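Local structure of AdeR (Acinetobacter baumannii, 5X5L) at residues C[26-31]-C[81-86]; C[52-57]-C[67-72]. The protein binds an intercistronic DNA region through its C-terminal domain, the part in this crystal, and probably regulates transcription as a two-component response regulator. All coordinates share one frame; numbering follows the deposited sequence.

Overall arrangement
Both interactions belong to one OmpR/PhoB-type winged-helix domain, and helix 66-81 connects them. Interaction 2 sets the start of that helix, residues 67-72, against helix 51-58; interaction 1 takes up the chain where the helix ends, and brings residues 81-86 to the edge strand 26-27 of the N-terminal antiparallel sheet. Along the sequence both segments of interaction 2 fall between the two segments of interaction 1. Their centres are about 20 Å apart, on opposite sides of the chain's centre, and their nearest atoms come within about 5 Å without touching. Both reach chain J of the DNA: Thr31 bonds the phosphate of DT15, while His72 bonds the phosphate of DC16 and Thr68 approaches that of DC17.

Interaction 1. Residues C[26-31]-C[81-86]; sequences ILLNLT and EEQGIF. With nucleotides of chain J.
Ile26 meets Gln83 obliquely: CG2 and CD1 both come up to the amide oxygen from one side, and CG2 lies 3.3 Å from Gln83 OE1. No hydrogen bond crosses between the segments, so this is van der Waals packing. Leu28 is the buried partner: its CD1 lies 3.7 Å from Gln83 CG, the side chains pointing opposite ways as they pass. A bend at chi2 (-50°) turns the Gln83 amide toward Ile26 while CG stays against Leu28. Behind them, Leu28 also packs on Val17 and Ile19 of strand 16-19 and on Leu80 of helix 66-81, and the carbonyl O of Asn29 accepts a bond from Lys79 NZ. The segment then runs to the DNA, where Thr31 OG1 donates to OP2 of DT15 of chain J at 3.1 Å. The same hydroxyl oxygen accepts from Glu34 N, making Thr31 the N-cap of helix 32-41. Gly84, at positive phi, is the C' residue of a Schellman motif, with Ile85 N bonded to Leu80 O and Gly84 N to Glu81 O (2.9 Å). The contact joins the N-terminal sheet to the turn that follows the recognition helix 66-81, a junction within the OmpR/PhoB winged-helix fold.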
ATOM      1  N   ILE C  26     -16.126   0.809 -13.243  1.00 64.25           N
ATOM      2  CA  ILE C  26     -16.751   1.265 -12.007  1.00 63.77           C
ATOM      3  C   ILE C  26     -16.331   0.406 -10.808  1.00 60.82           C
ATOM      4  O   ILE C  26     -16.504  -0.811 -10.835  1.00 58.85           O
ATOM      5  CB  ILE C  26     -18.287   1.232 -12.115  1.00 64.46           C
ATOM      6  CG1 ILE C  26     -18.795   2.140 -13.236  1.00 67.86           C
ATOM      7  CG2 ILE C  26     -18.941   1.587 -10.762  1.00 63.99           C
ATOM      8  CD1 ILE C  26     -20.321   2.112 -13.402  1.00 69.05           C
ATOM      9  N   LEU C  27     -15.775   1.047  -9.770  1.00 60.90           N
ATOM     10  CA  LEU C  27     -15.332   0.360  -8.570  1.00 58.65           C
ATOM     11  C   LEU C  27     -16.518   0.068  -7.659  1.00 57.72           C
ATOM     12  O   LEU C  27     -17.367   0.933  -7.452  1.00 59.40           O
ATOM     13  CB  LEU C  27     -14.302   1.213  -7.807  1.00 59.64           C
ATOM     14  CG  LEU C  27     -13.772   0.706  -6.456  1.00 58.03           C
ATOM     15  CD1 LEU C  27     -13.021  -0.585  -6.645  1.00 56.01           C
ATOM     16  CD2 LEU C  27     -12.872   1.754  -5.840  1.00 59.87           C
ATOM     17  N   LEU C  28     -16.559  -1.144  -7.111  1.00 55.35           N
ATOM     18  CA  LEU C  28     -17.606  -1.532  -6.167  1.00 54.47           C
ATOM     19  C   LEU C  28     -17.126  -1.369  -4.742  1.00 54.06           C
ATOM     20  O   LEU C  28     -15.960  -1.625  -4.435  1.00 53.40           O
ATOM     21  CB  LEU C  28     -18.029  -2.984  -6.375  1.00 52.50           C
ATOM     22  CG  LEU C  28     -19.030  -3.341  -7.446  1.00 53.02           C
ATOM     23  CD1 LEU C  28     -18.782  -2.581  -8.718  1.00 54.95           C
ATOM     24  CD2 LEU C  28     -19.030  -4.834  -7.696  1.00 51.26           C
ATOM     25  N   ASN C  29     -18.054  -0.979  -3.873  1.00 54.73           N
ATOM     26  CA  ASN C  29     -17.815  -0.876  -2.439  1.00 54.68           C
ATOM     27  C   ASN C  29     -18.287  -2.183  -1.807  1.00 52.61           C
ATOM     28  O   ASN C  29     -19.431  -2.296  -1.368  1.00 52.83           O
ATOM     29  CB  ASN C  29     -18.553   0.343  -1.858  1.00 57.12           C
ATOM     30  CG  ASN C  29     -18.086   0.710  -0.457  1.00 57.88           C
ATOM     31  OD1 ASN C  29     -17.914  -0.179   0.405  1.00 56.37           O
ATOM     32  ND2 ASN C  29     -17.914   2.049  -0.204  1.00 60.64           N
ATOM     33  N   LEU C  30     -17.381  -3.159  -1.759  1.00 50.94           N
ATOM     34  CA  LEU C  30     -17.650  -4.435  -1.137  1.00 49.25           C
ATOM     35  C   LEU C  30     -17.138  -4.490   0.296  1.00 49.36           C
ATOM     36  O   LEU C  30     -16.143  -3.899   0.612  1.00 50.22           O
ATOM     37  CB  LEU C  30     -17.002  -5.555  -1.958  1.00 47.76           C
ATOM     38  CG  LEU C  30     -17.884  -5.984  -3.156  1.00 47.52           C
ATOM     39  CD1 LEU C  30     -18.064  -4.917  -4.164  1.00 49.03           C
ATOM     40  CD2 LEU C  30     -17.372  -7.272  -3.790  1.00 46.29           C
ATOM     41  N   THR C  31     -17.822  -5.305   1.077  1.00 48.61           N
ATOM     42  CA  THR C  31     -17.395  -5.654   2.414  1.00 48.69           C
ATOM     43  C   THR C  31     -16.312  -6.737   2.251  1.00 47.41           C
ATOM     44  O   THR C  31     -16.140  -7.275   1.158  1.00 46.43           O
ATOM     45  CB  THR C  31     -18.573  -6.219   3.248  1.00 48.59           C
ATOM     46  OG1 THR C  31     -18.842  -7.552   2.841  1.00 46.95           O
ATOM     47  CG2 THR C  31     -19.835  -5.350   3.194  1.00 49.92           C
ATOM     48  N   GLU C  81     -26.153  -5.635  -9.230  1.00 57.17           N
ATOM     49  CA  GLU C  81     -27.298  -5.178 -10.043  1.00 60.03           C
ATOM     50  C   GLU C  81     -27.330  -3.660 -10.221  1.00 62.37           C
ATOM     51  O   GLU C  81     -27.707  -3.187 -11.298  1.00 64.89           O
ATOM     52  CB  GLU C  81     -28.655  -5.657  -9.489  1.00 60.65           C
ATOM     53  CG  GLU C  81     -28.873  -7.159  -9.387  1.00 59.10           C
ATOM     54  CD  GLU C  81     -30.107  -7.536  -8.568  1.00 59.64           C
ATOM     55  OE1 GLU C  81     -30.795  -6.657  -7.992  1.00 61.12           O
ATOM     56  OE2 GLU C  81     -30.422  -8.738  -8.525  1.00 58.88           O
ATOM     57  N   GLU C  82     -26.921  -2.898  -9.193  1.00 61.88           N
ATOM     58  CA  GLU C  82     -26.835  -1.429  -9.320  1.00 64.33           C
ATOM     59  C   GLU C  82     -25.747  -0.934 -10.295  1.00 64.84           C
ATOM     60  O   GLU C  82     -25.745   0.246 -10.644  1.00 67.40           O
ATOM     61  CB  GLU C  82     -26.745  -0.701  -7.959  1.00 64.27           C
ATOM     62  CG  GLU C  82     -25.660  -1.152  -7.006  1.00 61.39           C
ATOM     63  CD  GLU C  82     -25.474  -0.186  -5.811  1.00 62.24           C
ATOM     64  OE1 GLU C  82     -26.275   0.769  -5.599  1.00 64.97           O
ATOM     65  OE2 GLU C  82     -24.503  -0.393  -5.062  1.00 60.42           O
ATOM     66  N   GLN C  83     -24.869  -1.835 -10.744  1.00 62.79           N
ATOM     67  CA  GLN C  83     -23.952  -1.567 -11.869  1.00 63.59           C
ATOM     68  C   GLN C  83     -24.414  -2.294 -13.134  1.00 64.64           C
ATOM     69  O   GLN C  83     -23.593  -2.629 -13.995  1.00 64.56           O
ATOM     70  CB  GLN C  83     -22.513  -1.958 -11.509  1.00 61.14           C
ATOM     71  CG  GLN C  83     -22.023  -1.412 -10.175  1.00 60.11           C
ATOM     72  CD  GLN C  83     -22.248   0.077  -9.994  1.00 62.72           C
ATOM     73  OE1 GLN C  83     -22.123   0.864 -10.939  1.00 65.07           O
ATOM     74  NE2 GLN C  83     -22.587   0.472  -8.769  1.00 62.61           N
ATOM     75  N   GLY C  84     -25.721  -2.524 -13.262  1.00 66.00           N
ATOM     76  CA  GLY C  84     -26.293  -3.170 -14.443  1.00 67.59           C
ATOM     77  C   GLY C  84     -25.873  -4.605 -14.709  1.00 65.56           C
ATOM     78  O   GLY C  84     -25.818  -5.017 -15.867  1.00 67.02           O
ATOM     79  N   ILE C  85     -25.582  -5.367 -13.655  1.00 62.57           N
ATOM     80  CA  ILE C  85     -25.226  -6.787 -13.791  1.00 60.85           C
ATOM     81  C   ILE C  85     -26.264  -7.647 -13.054  1.00 60.06           C
ATOM     82  O   ILE C  85     -26.231  -7.774 -11.819  1.00 58.11           O
ATOM     83  CB  ILE C  85     -23.788  -7.086 -13.317  1.00 58.36           C
ATOM     84  CG1 ILE C  85     -22.777  -6.354 -14.227  1.00 59.56           C
ATOM     85  CG2 ILE C  85     -23.545  -8.595 -13.332  1.00 56.89           C
ATOM     86  CD1 ILE C  85     -21.317  -6.651 -13.928  1.00 57.68           C
ATOM     87  N   PHE C  86     -27.158  -8.231 -13.848  1.00 61.92           N
ATOM     88  CA  PHE C  86     -28.297  -8.999 -13.349  1.00 61.99           C
ATOM     89  C   PHE C  86     -28.144 -10.534 -13.397  1.00 60.81           C
ATOM     90  O   PHE C  86     -28.524 -11.191 -12.414  1.00 59.39           O
ATOM     91  CB  PHE C  86     -29.539  -8.512 -14.069  1.00 65.41           C
ATOM     92  CG  PHE C  86     -30.018  -7.188 -13.533  1.00 66.52           C
ATOM     93  CD1 PHE C  86     -29.533  -5.983 -14.056  1.00 67.94           C
ATOM     94  CD2 PHE C  86     -30.915  -7.138 -12.450  1.00 66.33           C
ATOM     95  CE1 PHE C  86     -29.960  -4.778 -13.540  1.00 69.29           C
ATOM     96  CE2 PHE C  86     -31.337  -5.926 -11.942  1.00 67.71           C
ATOM     97  CZ  PHE C  86     -30.865  -4.746 -12.478  1.00 69.21           C
TER
ATOM     98  P    DT J  15     -18.767  -8.348   6.477  1.00 58.20           P
ATOM     99  OP1  DT J  15     -17.515  -8.688   5.764  1.00 58.01           O
ATOM    100  OP2  DT J  15     -19.976  -7.984   5.698  1.00 58.41           O
ATOM    101  O5'  DT J  15     -19.102  -9.553   7.462  1.00 58.47           O
ATOM    102  C5'  DT J  15     -18.401  -9.708   8.707  1.00 58.56           C
ATOM    103  C4'  DT J  15     -19.385 -10.112   9.776  1.00 59.20           C
ATOM    104  O4'  DT J  15     -20.269  -9.011  10.081  1.00 59.39           O
ATOM    105  C3'  DT J  15     -20.286 -11.273   9.355  1.00 59.65           C
ATOM    106  O3'  DT J  15     -20.083 -12.386  10.221  1.00 60.32           O
ATOM    107  C2'  DT J  15     -21.696 -10.721   9.468  1.00 59.99           C
ATOM    108  C1'  DT J  15     -21.533  -9.548  10.409  1.00 60.04           C
ATOM    109  N1   DT J  15     -22.534  -8.462  10.284  1.00 60.25           N
ATOM    110  C2   DT J  15     -23.312  -8.139  11.376  1.00 61.11           C
ATOM    111  O2   DT J  15     -23.247  -8.731  12.440  1.00 61.76           O
ATOM    112  N3   DT J  15     -24.182  -7.094  11.171  1.00 61.43           N
ATOM    113  C4   DT J  15     -24.346  -6.360  10.012  1.00 61.00           C
ATOM    114  O4   DT J  15     -25.167  -5.448   9.977  1.00 61.54           O
ATOM    115  C5   DT J  15     -23.491  -6.747   8.909  1.00 60.13           C
ATOM    116  C7   DT J  15     -23.603  -6.014   7.609  1.00 59.90           C
ATOM    117  C6   DT J  15     -22.639  -7.763   9.100  1.00 59.80           C
TER

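Interaction 2. Residues C[52-57]-C[67-72]. With nucleotides of chain J.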
ATOM      1  N   GLY C  52     -21.892 -24.452   2.688  1.00 47.38           N
ATOM      2  CA  GLY C  52     -20.782 -24.882   3.534  1.00 47.93           C
ATOM      3  C   GLY C  52     -19.419 -24.446   3.022  1.00 47.37           C
ATOM      4  O   GLY C  52     -18.554 -24.051   3.817  1.00 47.35           O
ATOM      5  N   GLU C  53     -19.220 -24.516   1.704  1.00 47.21           N
ATOM      6  CA  GLU C  53     -17.969 -24.067   1.084  1.00 46.87           C
ATOM      7  C   GLU C  53     -17.795 -22.564   1.176  1.00 45.46           C
ATOM      8  O   GLU C  53     -16.714 -22.086   1.508  1.00 45.38           O
ATOM      9  CB  GLU C  53     -17.889 -24.476  -0.382  1.00 47.38           C
ATOM     10  CG  GLU C  53     -17.753 -25.966  -0.614  1.00 49.26           C
ATOM     11  CD  GLU C  53     -17.689 -26.305  -2.083  1.00 50.10           C
ATOM     12  OE1 GLU C  53     -18.651 -26.018  -2.820  1.00 49.83           O
ATOM     13  OE2 GLU C  53     -16.654 -26.836  -2.517  1.00 51.33           O
ATOM     14  N   LEU C  54     -18.854 -21.819   0.874  1.00 44.67           N
ATOM     15  CA  LEU C  54     -18.826 -20.358   0.974  1.00 43.68           C
ATOM     16  C   LEU C  54     -18.592 -19.893   2.416  1.00 43.72           C
ATOM     17  O   LEU C  54     -17.850 -18.935   2.637  1.00 43.43           O
ATOM     18  CB  LEU C  54     -20.114 -19.750   0.420  1.00 43.37           C
ATOM     19  CG  LEU C  54     -20.336 -19.946  -1.087  1.00 43.60           C
ATOM     20  CD1 LEU C  54     -21.774 -19.596  -1.468  1.00 43.83           C
ATOM     21  CD2 LEU C  54     -19.347 -19.124  -1.900  1.00 43.25           C
ATOM     22  N   MET C  55     -19.193 -20.588   3.377  1.00 44.36           N
ATOM     23  CA  MET C  55     -19.049 -20.256   4.793  1.00 44.85           C
ATOM     24  C   MET C  55     -17.606 -20.424   5.278  1.00 45.47           C
ATOM     25  O   MET C  55     -17.031 -19.509   5.861  1.00 45.56           O
ATOM     26  CB  MET C  55     -19.983 -21.126   5.654  1.00 45.79           C
ATOM     27  CG  MET C  55     -20.283 -20.512   7.009  1.00 46.42           C
ATOM     28  SD  MET C  55     -21.618 -21.271   7.888  1.00 47.64           S
ATOM     29  CE  MET C  55     -20.865 -22.826   8.269  1.00 48.94           C
ATOM     30  N   ASN C  56     -17.031 -21.593   5.014  1.00 46.22           N
ATOM     31  CA  ASN C  56     -15.659 -21.903   5.431  1.00 47.28           C
ATOM     32  C   ASN C  56     -14.605 -21.021   4.772  1.00 46.77           C
ATOM     33  O   ASN C  56     -13.577 -20.734   5.374  1.00 47.62           O
ATOM     34  CB  ASN C  56     -15.325 -23.378   5.144  1.00 48.55           C
ATOM     35  CG  ASN C  56     -16.073 -24.341   6.040  1.00 49.72           C
ATOM     36  OD1 ASN C  56     -17.017 -23.970   6.738  1.00 49.42           O
ATOM     37  ND2 ASN C  56     -15.644 -25.592   6.030  1.00 51.36           N
ATOM     38  N   HIS C  57     -14.863 -20.608   3.534  1.00 45.69           N
ATOM     39  CA  HIS C  57     -13.894 -19.853   2.726  1.00 45.42           C
ATOM     40  C   HIS C  57     -14.059 -18.339   2.815  1.00 44.60           C
ATOM     41  O   HIS C  57     -13.072 -17.613   2.698  1.00 44.88           O
ATOM     42  CB  HIS C  57     -14.008 -20.300   1.273  1.00 45.22           C
ATOM     43  CG  HIS C  57     -13.313 -21.599   0.988  1.00 46.56           C
ATOM     44  ND1 HIS C  57     -12.011 -21.633   0.573  1.00 47.49           N
ATOM     45  CD2 HIS C  57     -13.720 -22.896   1.064  1.00 47.51           C
ATOM     46  CE1 HIS C  57     -11.640 -22.891   0.385  1.00 48.99           C
ATOM     47  NE2 HIS C  57     -12.660 -23.673   0.686  1.00 49.05           N
ATOM     48  N   ARG C  67     -28.207 -19.969   6.281  1.00 49.19           N
ATOM     49  CA  ARG C  67     -29.000 -18.854   5.761  1.00 49.39           C
ATOM     50  C   ARG C  67     -28.224 -17.538   5.760  1.00 48.56           C
ATOM     51  O   ARG C  67     -28.449 -16.710   4.894  1.00 48.37           O
ATOM     52  CB  ARG C  67     -30.321 -18.726   6.517  1.00 51.20           C
ATOM     53  CG  ARG C  67     -31.265 -19.907   6.256  1.00 52.34           C
ATOM     54  CD  ARG C  67     -31.810 -19.966   4.827  1.00 52.37           C
ATOM     55  NE  ARG C  67     -32.243 -21.324   4.526  1.00 53.26           N
ATOM     56  CZ  ARG C  67     -32.168 -21.944   3.341  1.00 53.16           C
ATOM     57  NH1 ARG C  67     -31.650 -21.348   2.266  1.00 52.10           N
ATOM     58  NH2 ARG C  67     -32.620 -23.196   3.226  1.00 54.45           N
ATOM     59  N   THR C  68     -27.303 -17.362   6.712  1.00 48.36           N
ATOM     60  CA  THR C  68     -26.440 -16.166   6.748  1.00 47.81           C
ATOM     61  C   THR C  68     -25.575 -16.028   5.490  1.00 46.38           C
ATOM     62  O   THR C  68     -25.312 -14.925   5.037  1.00 46.15           O
ATOM     63  CB  THR C  68     -25.561 -16.136   8.011  1.00 48.25           C
ATOM     64  OG1 THR C  68     -26.403 -16.030   9.156  1.00 49.94           O
ATOM     65  CG2 THR C  68     -24.605 -14.956   8.009  1.00 47.92           C
ATOM     66  N   VAL C  69     -25.106 -17.150   4.954  1.00 45.71           N
ATOM     67  CA  VAL C  69     -24.476 -17.176   3.629  1.00 44.73           C
ATOM     68  C   VAL C  69     -25.370 -16.546   2.571  1.00 44.96           C
ATOM     69  O   VAL C  69     -24.896 -15.737   1.807  1.00 44.54           O
ATOM     70  CB  VAL C  69     -24.189 -18.639   3.140  1.00 44.63           C
ATOM     71  CG1 VAL C  69     -23.486 -18.624   1.779  1.00 43.98           C
ATOM     72  CG2 VAL C  69     -23.401 -19.442   4.163  1.00 44.88           C
ATOM     73  N   ASP C  70     -26.641 -16.914   2.541  1.00 45.91           N
ATOM     74  CA  ASP C  70     -27.599 -16.388   1.568  1.00 46.63           C
ATOM     75  C   ASP C  70     -27.641 -14.861   1.624  1.00 46.93           C
ATOM     76  O   ASP C  70     -27.618 -14.202   0.578  1.00 47.05           O
ATOM     77  CB  ASP C  70     -29.031 -16.933   1.773  1.00 48.07           C
ATOM     78  CG  ASP C  70     -29.124 -18.447   1.752  1.00 48.26           C
ATOM     79  OD1 ASP C  70     -28.073 -19.129   1.705  1.00 47.33           O
ATOM     80  OD2 ASP C  70     -30.266 -18.960   1.769  1.00 49.62           O
ATOM     81  N   SER C  71     -27.657 -14.313   2.839  1.00 47.35           N
ATOM     82  CA  SER C  71     -27.740 -12.863   3.008  1.00 48.12           C
ATOM     83  C   SER C  71     -26.488 -12.149   2.501  1.00 47.18           C
ATOM     84  O   SER C  71     -26.601 -11.081   1.895  1.00 47.83           O
ATOM     85  CB  SER C  71     -28.003 -12.491   4.470  1.00 49.19           C
ATOM     86  OG  SER C  71     -28.619 -11.225   4.571  1.00 50.76           O
ATOM     87  N   HIS C  72     -25.304 -12.730   2.722  1.00 45.96           N
ATOM     88  CA  HIS C  72     -24.078 -12.146   2.168  1.00 45.24           C
ATOM     89  C   HIS C  72     -24.104 -12.131   0.648  1.00 44.98           C
ATOM     90  O   HIS C  72     -23.664 -11.164   0.028  1.00 45.20           O
ATOM     91  CB  HIS C  72     -22.805 -12.848   2.644  1.00 44.33           C
ATOM     92  CG  HIS C  72     -22.438 -12.550   4.065  1.00 44.91           C
ATOM     93  ND1 HIS C  72     -21.894 -11.341   4.459  1.00 45.58           N
ATOM     94  CD2 HIS C  72     -22.495 -13.315   5.174  1.00 45.25           C
ATOM     95  CE1 HIS C  72     -21.663 -11.370   5.757  1.00 46.35           C
ATOM     96  NE2 HIS C  72     -22.019 -12.558   6.215  1.00 46.16           N
TER
ATOM     97  P    DC J  16     -20.544 -13.826   9.766  1.00 61.03           P
ATOM     98  OP1  DC J  16     -19.587 -14.816  10.324  1.00 61.58           O
ATOM     99  OP2  DC J  16     -20.804 -13.782   8.309  1.00 60.61           O
ATOM    100  O5'  DC J  16     -21.934 -13.995  10.509  1.00 61.97           O
ATOM    101  C5'  DC J  16     -21.999 -13.993  11.940  1.00 62.76           C
ATOM    102  C4'  DC J  16     -23.399 -13.626  12.364  1.00 63.45           C
ATOM    103  O4'  DC J  16     -23.749 -12.360  11.780  1.00 62.61           O
ATOM    104  C3'  DC J  16     -24.462 -14.608  11.879  1.00 64.28           C
ATOM    105  O3'  DC J  16     -24.795 -15.509  12.937  1.00 65.87           O
ATOM    106  C2'  DC J  16     -25.609 -13.723  11.406  1.00 64.03           C
ATOM    107  C1'  DC J  16     -25.156 -12.300  11.678  1.00 63.23           C
ATOM    108  N1   DC J  16     -25.489 -11.299  10.647  1.00 62.38           N
ATOM    109  C2   DC J  16     -26.340 -10.243  10.981  1.00 62.73           C
ATOM    110  O2   DC J  16     -26.837 -10.211  12.115  1.00 63.76           O
ATOM    111  N3   DC J  16     -26.617  -9.298  10.053  1.00 62.15           N
ATOM    112  C4   DC J  16     -26.075  -9.379   8.836  1.00 61.31           C
ATOM    113  N4   DC J  16     -26.381  -8.430   7.949  1.00 61.01           N
ATOM    114  C5   DC J  16     -25.197 -10.440   8.471  1.00 60.95           C
ATOM    115  C6   DC J  16     -24.929 -11.366   9.401  1.00 61.49           C
ATOM    116  P    DC J  17     -25.786 -16.721  12.669  1.00 67.21           P
ATOM    117  OP1  DC J  17     -25.564 -17.754  13.706  1.00 68.90           O
ATOM    118  OP2  DC J  17     -25.686 -17.100  11.242  1.00 66.48           O
ATOM    119  O5'  DC J  17     -27.202 -16.066  12.955  1.00 67.75           O
ATOM    120  C5'  DC J  17     -27.481 -15.426  14.209  1.00 68.53           C
ATOM    121  C4'  DC J  17     -28.800 -14.698  14.122  1.00 68.82           C
ATOM    122  O4'  DC J  17     -28.690 -13.624  13.161  1.00 67.19           O
ATOM    123  C3'  DC J  17     -29.970 -15.574  13.667  1.00 69.90           C
ATOM    124  O3'  DC J  17     -30.952 -15.580  14.708  1.00 71.72           O
ATOM    125  C2'  DC J  17     -30.393 -14.982  12.330  1.00 68.57           C
ATOM    126  C1'  DC J  17     -29.862 -13.564  12.374  1.00 67.32           C
ATOM    127  N1   DC J  17     -29.493 -12.954  11.081  1.00 65.73           N
ATOM    128  C2   DC J  17     -29.968 -11.677  10.776  1.00 65.27           C
ATOM    129  O2   DC J  17     -30.734 -11.114  11.571  1.00 66.18           O
ATOM    130  N3   DC J  17     -29.603 -11.096   9.609  1.00 64.06           N
ATOM    131  C4   DC J  17     -28.777 -11.732   8.777  1.00 63.34           C
ATOM    132  N4   DC J  17     -28.445 -11.125   7.637  1.00 62.42           N
ATOM    133  C5   DC J  17     -28.252 -13.022   9.080  1.00 63.75           C
ATOM    134  C6   DC J  17     -28.627 -13.587  10.234  1.00 64.93           C
ATOM    135  P    DT J  15     -18.767  -8.348   6.477  1.00 58.20           P
ATOM    136  OP1  DT J  15     -17.515  -8.688   5.764  1.00 58.01           O
ATOM    137  OP2  DT J  15     -19.976  -7.984   5.698  1.00 58.41           O
ATOM    138  O5'  DT J  15     -19.102  -9.553   7.462  1.00 58.47           O
ATOM    139  C5'  DT J  15     -18.401  -9.708   8.707  1.00 58.56           C
ATOM    140  C4'  DT J  15     -19.385 -10.112   9.776  1.00 59.20           C
ATOM    141  O4'  DT J  15     -20.269  -9.011  10.081  1.00 59.39           O
ATOM    142  C3'  DT J  15     -20.286 -11.273   9.355  1.00 59.65           C
ATOM    143  O3'  DT J  15     -20.083 -12.386  10.221  1.00 60.32           O
ATOM    144  C2'  DT J  15     -21.696 -10.721   9.468  1.00 59.99           C
ATOM    145  C1'  DT J  15     -21.533  -9.548  10.409  1.00 60.04           C
ATOM    146  N1   DT J  15     -22.534  -8.462  10.284  1.00 60.25           N
ATOM    147  C2   DT J  15     -23.312  -8.139  11.376  1.00 61.11           C
ATOM    148  O2   DT J  15     -23.247  -8.731  12.440  1.00 61.76           O
ATOM    149  N3   DT J  15     -24.182  -7.094  11.171  1.00 61.43           N
ATOM    150  C4   DT J  15     -24.346  -6.360  10.012  1.00 61.00           C
ATOM    151  O4   DT J  15     -25.167  -5.448   9.977  1.00 61.54           O
ATOM    152  C5   DT J  15     -23.491  -6.747   8.909  1.00 60.13           C
ATOM    153  C7   DT J  15     -23.603  -6.014   7.609  1.00 59.90           C
ATOM    154  C6   DT J  15     -22.639  -7.763   9.100  1.00 59.80           C
TER
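Val69 packs its two methyls against Leu54 and Met55, joining the two helices of the helix-turn-helix, 51-58 and the DNA-reading 66-81. CG1 sits 3.8 Å from Leu54 CD1, and equally near Leu54 CB, the two side chains crossing at about a right angle. Val69 has chi1 at -178°, which sets CG1 opposite the backbone N and leaves CG2 facing Met55 CB, 4.1 Å away. Phe40 and Met41 of helix 32-41 and Tyr97 of strand 96-98 also pack on Leu54, while Met59 lies on Val69.

Around this buried apolar contact, helix 66-81 presents polar side chains to the DNA. Thr68 OG1 donates to OP2 of DC17 of chain J, a bond modelled doubtfully short, and Ser71 reaches the bases, with OG 3.1 Å from N4 of the same cytosine. Arg67 NH2 forms a salt bridge with a phosphate of the bound DNA. Arg67 NH1 makes another to Asp70 OD2 (2.8 Å); the oxygen offers its syn lone pair and lies close to the guanidinium plane. Asp70 OD1 is paired with Arg51, giving the carboxylate two basic partners. His72 NE2 donates from the ring edge to OP2 of DC16 of chain J (2.7 Å, N-H...O angle 140°).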